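Local coordinates for UDP-N-acetylmuramate--L-alanine ligase (Thermotoga maritima, PDB 1J6U), which catalyses the ATP-dependent joining of L-alanine to UDP-N-acetylmuramate, a step of peptidoglycan biosynthesis in bacterial cell wall formation, at residues A[130-133]-A[134-138]; A[418-421]-A[422-425]; A[79-82]-A[83-87]. All coordinates share one frame; numbering follows the deposited sequence.

Contact 1: residues A[130-133]-A[134-138]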
loop_
_atom_site.group_PDB
_atom_site.type_symbol
_atom_site.label_atom_id
_atom_site.label_comp_id
_atom_site.label_asym_id
_atom_site.label_seq_id
_atom_site.Cartn_x
_atom_site.Cartn_y
_atom_site.Cartn_z
ATOM N N ALA A 130 -2.842 1.310 7.528
ATOM C CA ALA A 130 -2.405 2.642 7.923
ATOM C C ALA A 130 -3.492 3.266 8.804
ATOM O O ALA A 130 -3.202 3.955 9.813
ATOM C CB ALA A 130 -2.097 3.504 6.663
HETATM N N MSE A 131 -4.745 3.003 8.438
HETATM C CA MSE A 131 -5.871 3.502 9.221
HETATM C C MSE A 131 -5.823 2.923 10.657
HETATM O O MSE A 131 -5.914 3.679 11.622
HETATM C CB MSE A 131 -7.176 3.152 8.539
HETATM C CG MSE A 131 -7.463 3.994 7.378
HETATM SE SE MSE A 131 -9.055 3.426 6.500
HETATM C CE MSE A 131 -9.447 5.063 5.537
ATOM N N VAL A 132 -5.655 1.597 10.776
ATOM C CA VAL A 132 -5.574 0.926 12.058
ATOM C C VAL A 132 -4.462 1.548 12.873
ATOM O O VAL A 132 -4.679 1.944 14.021
ATOM C CB VAL A 132 -5.301 -0.596 11.889
ATOM C CG1 VAL A 132 -5.095 -1.280 13.275
ATOM C CG2 VAL A 132 -6.462 -1.233 11.189
ATOM N N ALA A 133 -3.276 1.628 12.276
ATOM C CA ALA A 133 -2.139 2.229 12.943
ATOM C C ALA A 133 -2.451 3.671 13.354
ATOM O O ALA A 133 -2.125 4.102 14.463
ATOM C CB ALA A 133 -0.899 2.223 12.006
ATOM N N HIS A 134 -3.021 4.435 12.430
ATOM C CA HIS A 134 -3.363 5.824 12.718
ATOM C C HIS A 134 -4.341 5.940 13.923
ATOM O O HIS A 134 -4.140 6.780 14.790
ATOM C CB HIS A 134 -3.936 6.453 11.449
ATOM C CG HIS A 134 -4.499 7.824 11.642
ATOM N ND1 HIS A 134 -3.706 8.944 11.759
ATOM C CD2 HIS A 134 -5.781 8.266 11.657
ATOM C CE1 HIS A 134 -4.472 10.018 11.826
ATOM N NE2 HIS A 134 -5.734 9.634 11.765
ATOM N N VAL A 135 -5.393 5.119 13.952
ATOM C CA VAL A 135 -6.350 5.085 15.073
ATOM C C VAL A 135 -5.593 4.768 16.388
ATOM O O VAL A 135 -5.641 5.521 17.363
ATOM C CB VAL A 135 -7.420 3.985 14.872
ATOM C CG1 VAL A 135 -8.254 3.828 16.138
ATOM C CG2 VAL A 135 -8.337 4.334 13.697
ATOM N N LEU A 136 -4.881 3.656 16.406
ATOM C CA LEU A 136 -4.126 3.284 17.589
ATOM C C LEU A 136 -3.199 4.429 18.034
ATOM O O LEU A 136 -3.031 4.701 19.225
ATOM C CB LEU A 136 -3.331 1.993 17.326
ATOM C CG LEU A 136 -3.849 0.646 17.865
ATOM C CD1 LEU A 136 -5.145 0.834 18.657
ATOM C CD2 LEU A 136 -4.028 -0.336 16.746
ATOM N N LYS A 137 -2.600 5.137 17.101
ATOM C CA LYS A 137 -1.729 6.218 17.536
ATOM C C LYS A 137 -2.546 7.363 18.129
ATOM O O LYS A 137 -2.136 7.984 19.106
ATOM C CB LYS A 137 -0.887 6.733 16.360
ATOM C CG LYS A 137 0.344 5.896 16.039
ATOM C CD LYS A 137 0.917 6.229 14.633
ATOM C CE LYS A 137 1.333 7.697 14.438
ATOM N NZ LYS A 137 2.329 8.223 15.419
ATOM N N HIS A 138 -3.711 7.634 17.537
ATOM C CA HIS A 138 -4.550 8.736 17.977
ATOM C C HIS A 138 -5.049 8.453 19.343
ATOM O O HIS A 138 -5.163 9.361 20.159
ATOM C CB HIS A 138 -5.727 8.924 17.060
ATOM C CG HIS A 138 -6.597 10.080 17.423
ATOM N ND1 HIS A 138 -6.265 11.382 17.125
ATOM C CD2 HIS A 138 -7.837 10.126 17.969
ATOM C CE1 HIS A 138 -7.267 12.179 17.457
ATOM N NE2 HIS A 138 -8.233 11.440 17.970
#

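Contact 2: residues A[418-421]-A[422-425]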
loop_
_atom_site.group_PDB
_atom_site.type_symbol
_atom_site.label_atom_id
_atom_site.label_comp_id
_atom_site.label_asym_id
_atom_site.label_seq_id
_atom_site.Cartn_x
_atom_site.Cartn_y
_atom_site.Cartn_z
ATOM N N GLU A 418 7.657 7.166 -25.167
ATOM C CA GLU A 418 8.387 6.014 -24.691
ATOM C C GLU A 418 9.520 6.172 -23.704
ATOM O O GLU A 418 9.729 5.283 -22.902
ATOM C CB GLU A 418 8.871 5.167 -25.865
ATOM C CG GLU A 418 10.202 5.552 -26.402
ATOM C CD GLU A 418 10.862 4.383 -27.073
ATOM O OE1 GLU A 418 11.015 3.336 -26.398
ATOM O OE2 GLU A 418 11.217 4.513 -28.265
ATOM N N LYS A 419 10.269 7.258 -23.756
ATOM C CA LYS A 419 11.360 7.425 -22.811
ATOM C C LYS A 419 10.885 8.105 -21.519
ATOM O O LYS A 419 10.382 9.220 -21.550
ATOM C CB LYS A 419 12.494 8.215 -23.464
ATOM C CG LYS A 419 13.487 7.354 -24.259
ATOM C CD LYS A 419 12.899 6.015 -24.676
ATOM C CE LYS A 419 14.019 4.986 -24.907
ATOM N NZ LYS A 419 13.560 3.555 -24.811
ATOM N N LEU A 420 11.050 7.421 -20.387
ATOM C CA LEU A 420 10.606 7.927 -19.098
ATOM C C LEU A 420 11.019 9.365 -18.748
ATOM O O LEU A 420 10.209 10.129 -18.222
ATOM C CB LEU A 420 11.055 6.961 -17.996
ATOM C CG LEU A 420 10.298 6.740 -16.664
ATOM C CD1 LEU A 420 10.882 7.628 -15.558
ATOM C CD2 LEU A 420 8.765 6.954 -16.865
ATOM N N PRO A 421 12.264 9.767 -19.045
ATOM C CA PRO A 421 12.740 11.136 -18.732
ATOM C C PRO A 421 12.048 12.245 -19.530
ATOM O O PRO A 421 12.136 13.425 -19.208
ATOM C CB PRO A 421 14.221 11.077 -19.045
ATOM C CG PRO A 421 14.542 9.584 -19.045
ATOM C CD PRO A 421 13.330 8.964 -19.652
ATOM N N GLU A 422 11.357 11.847 -20.577
ATOM C CA GLU A 422 10.655 12.790 -21.397
ATOM C C GLU A 422 9.315 13.162 -20.829
ATOM O O GLU A 422 8.835 14.281 -21.067
ATOM C CB GLU A 422 10.488 12.227 -22.817
ATOM C CG GLU A 422 11.754 12.373 -23.611
ATOM C CD GLU A 422 12.124 13.838 -23.868
ATOM O OE1 GLU A 422 13.322 14.204 -23.718
ATOM O OE2 GLU A 422 11.210 14.615 -24.235
ATOM N N LEU A 423 8.714 12.220 -20.095
ATOM C CA LEU A 423 7.395 12.374 -19.459
ATOM C C LEU A 423 7.075 13.779 -18.869
ATOM O O LEU A 423 6.177 14.481 -19.341
ATOM C CB LEU A 423 7.256 11.298 -18.381
ATOM C CG LEU A 423 6.025 10.402 -18.435
ATOM C CD1 LEU A 423 5.807 9.932 -19.832
ATOM C CD2 LEU A 423 6.210 9.209 -17.514
ATOM N N GLU A 424 7.816 14.209 -17.856
ATOM C CA GLU A 424 7.547 15.514 -17.271
ATOM C C GLU A 424 7.657 16.651 -18.250
ATOM O O GLU A 424 7.062 17.696 -18.034
ATOM C CB GLU A 424 8.539 15.861 -16.173
ATOM C CG GLU A 424 9.142 14.704 -15.479
ATOM C CD GLU A 424 10.465 14.293 -16.067
ATOM O OE1 GLU A 424 11.287 15.214 -16.366
ATOM O OE2 GLU A 424 10.664 13.048 -16.195
ATOM N N LYS A 425 8.456 16.464 -19.293
ATOM C CA LYS A 425 8.720 17.528 -20.261
ATOM C C LYS A 425 7.625 17.750 -21.280
ATOM O O LYS A 425 7.378 18.852 -21.734
ATOM C CB LYS A 425 10.029 17.233 -21.018
ATOM C CG LYS A 425 11.143 16.619 -20.200
ATOM C CD LYS A 425 12.355 17.527 -20.233
ATOM C CE LYS A 425 13.515 16.979 -19.402
ATOM N NZ LYS A 425 14.008 15.717 -20.006
#

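Contact 3: residues A[79-82]-A[83-87]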
loop_
_atom_site.group_PDB
_atom_site.type_symbol
_atom_site.label_atom_id
_atom_site.label_comp_id
_atom_site.label_asym_id
_atom_site.label_seq_id
_atom_site.Cartn_x
_atom_site.Cartn_y
_atom_site.Cartn_z
ATOM N N PRO A 79 11.604 -12.912 -1.076
ATOM C CA PRO A 79 11.328 -13.993 -2.030
ATOM C C PRO A 79 11.941 -13.761 -3.402
ATOM O O PRO A 79 12.165 -14.713 -4.146
ATOM C CB PRO A 79 9.800 -14.037 -2.088
ATOM C CG PRO A 79 9.375 -13.443 -0.748
ATOM C CD PRO A 79 10.361 -12.325 -0.542
ATOM N N ALA A 80 12.225 -12.507 -3.745
ATOM C CA ALA A 80 12.801 -12.228 -5.063
ATOM C C ALA A 80 14.301 -12.510 -5.180
ATOM O O ALA A 80 14.811 -12.651 -6.280
ATOM C CB ALA A 80 12.537 -10.786 -5.467
ATOM N N VAL A 81 15.008 -12.572 -4.061
ATOM C CA VAL A 81 16.441 -12.823 -4.111
ATOM C C VAL A 81 16.715 -14.212 -4.653
ATOM O O VAL A 81 16.321 -15.200 -4.065
ATOM C CB VAL A 81 17.052 -12.648 -2.722
ATOM C CG1 VAL A 81 18.493 -13.115 -2.717
ATOM C CG2 VAL A 81 16.973 -11.173 -2.342
ATOM N N ARG A 82 17.386 -14.297 -5.786
ATOM C CA ARG A 82 17.621 -15.613 -6.369
ATOM C C ARG A 82 18.873 -16.252 -5.791
ATOM O O ARG A 82 19.738 -15.536 -5.236
ATOM C CB ARG A 82 17.665 -15.514 -7.908
ATOM C CG ARG A 82 18.074 -14.134 -8.439
ATOM C CD ARG A 82 17.658 -13.896 -9.896
ATOM N NE ARG A 82 18.211 -14.871 -10.841
ATOM C CZ ARG A 82 17.659 -16.053 -11.112
ATOM N NH1 ARG A 82 16.534 -16.417 -10.514
ATOM N NH2 ARG A 82 18.222 -16.870 -11.987
ATOM N N ASP A 83 18.942 -17.589 -5.890
ATOM C CA ASP A 83 20.071 -18.362 -5.355
ATOM C C ASP A 83 21.411 -18.049 -5.967
ATOM O O ASP A 83 22.436 -18.405 -5.398
ATOM C CB ASP A 83 19.841 -19.863 -5.472
ATOM C CG ASP A 83 18.850 -20.393 -4.434
ATOM O OD1 ASP A 83 18.924 -19.967 -3.248
ATOM O OD2 ASP A 83 18.010 -21.248 -4.815
ATOM N N ASP A 84 21.420 -17.401 -7.125
ATOM C CA ASP A 84 22.680 -17.027 -7.729
ATOM C C ASP A 84 23.049 -15.593 -7.329
ATOM O O ASP A 84 23.997 -14.987 -7.855
ATOM C CB ASP A 84 22.629 -17.207 -9.254
ATOM C CG ASP A 84 21.502 -16.443 -9.909
ATOM O OD1 ASP A 84 21.202 -16.755 -11.081
ATOM O OD2 ASP A 84 20.929 -15.531 -9.276
ATOM N N ASN A 85 22.308 -15.034 -6.380
ATOM C CA ASN A 85 22.662 -13.703 -5.941
ATOM C C ASN A 85 24.050 -13.850 -5.293
ATOM O O ASN A 85 24.248 -14.665 -4.411
ATOM C CB ASN A 85 21.628 -13.183 -4.937
ATOM C CG ASN A 85 21.941 -11.772 -4.447
ATOM O OD1 ASN A 85 22.998 -11.517 -3.878
ATOM N ND2 ASN A 85 21.012 -10.853 -4.661
ATOM N N PRO A 86 25.035 -13.078 -5.750
ATOM C CA PRO A 86 26.349 -13.232 -5.124
ATOM C C PRO A 86 26.368 -13.157 -3.596
ATOM O O PRO A 86 27.171 -13.825 -2.959
ATOM C CB PRO A 86 27.196 -12.121 -5.785
ATOM C CG PRO A 86 26.193 -11.136 -6.281
ATOM C CD PRO A 86 25.057 -12.026 -6.776
ATOM N N GLU A 87 25.485 -12.356 -3.005
ATOM C CA GLU A 87 25.461 -12.209 -1.562
ATOM C C GLU A 87 24.954 -13.466 -0.919
ATOM O O GLU A 87 25.408 -13.875 0.145
ATOM C CB GLU A 87 24.593 -11.017 -1.164
ATOM C CG GLU A 87 25.285 -9.685 -1.503
ATOM C CD GLU A 87 24.379 -8.456 -1.387
ATOM O OE1 GLU A 87 23.586 -8.399 -0.423
ATOM O OE2 GLU A 87 24.479 -7.539 -2.240
#

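Contact 1: residues A[130-133]-A[134-138]
Val-132 and Leu-136, one helical turn apart, lie side by side and point the same way, with Val-132 CG1 3.8 Å from Leu-136 CD2. Both side chains also pack on Val-167 of the strand 166-170. Leu-136 CD2 also lies 3.6 Å from Val-132 O. Val-135, with CG2 beside its backbone N, sets that methyl 3.3 Å from Met-131 O, while its side chain faces Val-299 and Leu-303 of helix 296-305.

The backbone is joined by successive i to i+4 bonds, from His-134 N to Ala-130 O (2.7 Å) through to Lys-137 N and Ala-133 O (2.9 Å). The Leu-136 N to Val-132 O bond is almost straight, at 176°. This is the C-terminal part of helix 125-138 in the Mur ligase middle domain, whose first turn contains the end of the predicted ATP-binding segment Gly-121 to Thr-127; the selenomethionine Met-131 lies near Thr-127.

The polar side chains reach other parts of the chain. The His-134 ring, its CG anti to the backbone N (chi1 172°), gives NE2 a hydrogen bond with Ala-302 O of helix 296-305 and meets Phe-306, whereas Lys-137 NZ forms a salt bridge with Glu-160.

Contact 2: residues A[418-421]-A[422-425]
Leu-420 and Leu-423 cross obliquely, meeting through one methyl of each: Leu-420 CD2 stands 3.5 Å from Leu-423 CD2, a close methyl-methyl approach, nearer than carbon atoms normally pack. The CA-CB bond of Leu-420 leads away from 422-425, yet its CD2 methyl still reaches Leu-423. The pair shares Ser-446 of helix 443-457 as a neighbour, which places it on the side facing that helix.

The Lys-425 chain bends at chi2 and again at chi4 (65°), bringing NZ back over the preceding turn to a hydrogen bond with Pro-421 O at 3.1 Å. The ammonium nitrogen comes from above the carbonyl plane, 46° out of it. Glu-424 is also folded, with a bend at chi2, and its carboxylate comes near the same carbonyl, OE2 lying 3.4 Å from Pro-421 O; its salt-bridge partner is Arg-449 of helix 443-457.

The backbone is held by two i to i+3 bonds, Glu-422 N bonding to Lys-419 O at 3.0 Å and Leu-423 N to Leu-420 O at 3.2 Å. This winding carries the chain from strand 414-416 of the C-terminal domain into a short, weakly bonded helix. Two acceptor groups, Pro-421 O and the Glu-424 carboxylate, thus lie close together without a bond between them; the Lys-425 ammonium on the carbonyl and Arg-449 on the carboxylate probably offset their mutual repulsion.

Contact 3: residues A[79-82]-A[83-87]
Asn-85 N donates a hydrogen bond to Arg-82 O at 2.9 Å, closing a type I beta turn from Arg-82 to Asn-85. The side chain of Asn-85 then caps the helix that follows: with CG anti to the backbone N (chi1 -179°), OD1 accepts from Glu-87 N at 2.8 Å, the donor lying in the carbonyl plane of the side-chain amide. Val-81 CG1 meets Asn-85 CB at a slant, 3.8 Å away, and both residues pack on Val-18 of strand 14-18.

Within the same turn, Arg-82 and Asp-84 form a salt bridge, NH2 to OD1, at 3.1 Å. Their guanidinium and carboxylate planes stand 79° apart, far from the flat, two-pronged pairing of these groups. The Arg-82 chain bends at chi3 (-59°) and passes across the carboxylate, with CG 3.3 Å from Asp-84 OD2. Asp-83, in the same turn, directs its carboxylate instead to Arg-92, further along helix 86-93.

A beta turn leading straight into an asparagine N-cap is one way to start a helix; here it begins helix 86-93 after strand 74-77, within the parallel, Rossmann-like sheet domain at the N-terminal end of this Mur ligase.

Along the chain the order is contact 3, contact 1, contact 2, each local and complete before the next begins, so none nests or crosses. Contact 3 turns the loop after strand 74-77 into helix 86-93 in the N-terminal parallel-sheet domain. Contact 1 closes no loop: it lies within helix 125-138 of the middle domain, between the central sheet and helices 276-291 and 296-305. Contact 2 turns the chain after strand 414-416 into helix 423-426 of the C-terminal domain, beside helix 443-457. The contacts do not touch: their nearest atoms are about 21 Å apart for contacts 1 and 3 and for contacts 2 and 3, and about 26 Å for contacts 1 and 2.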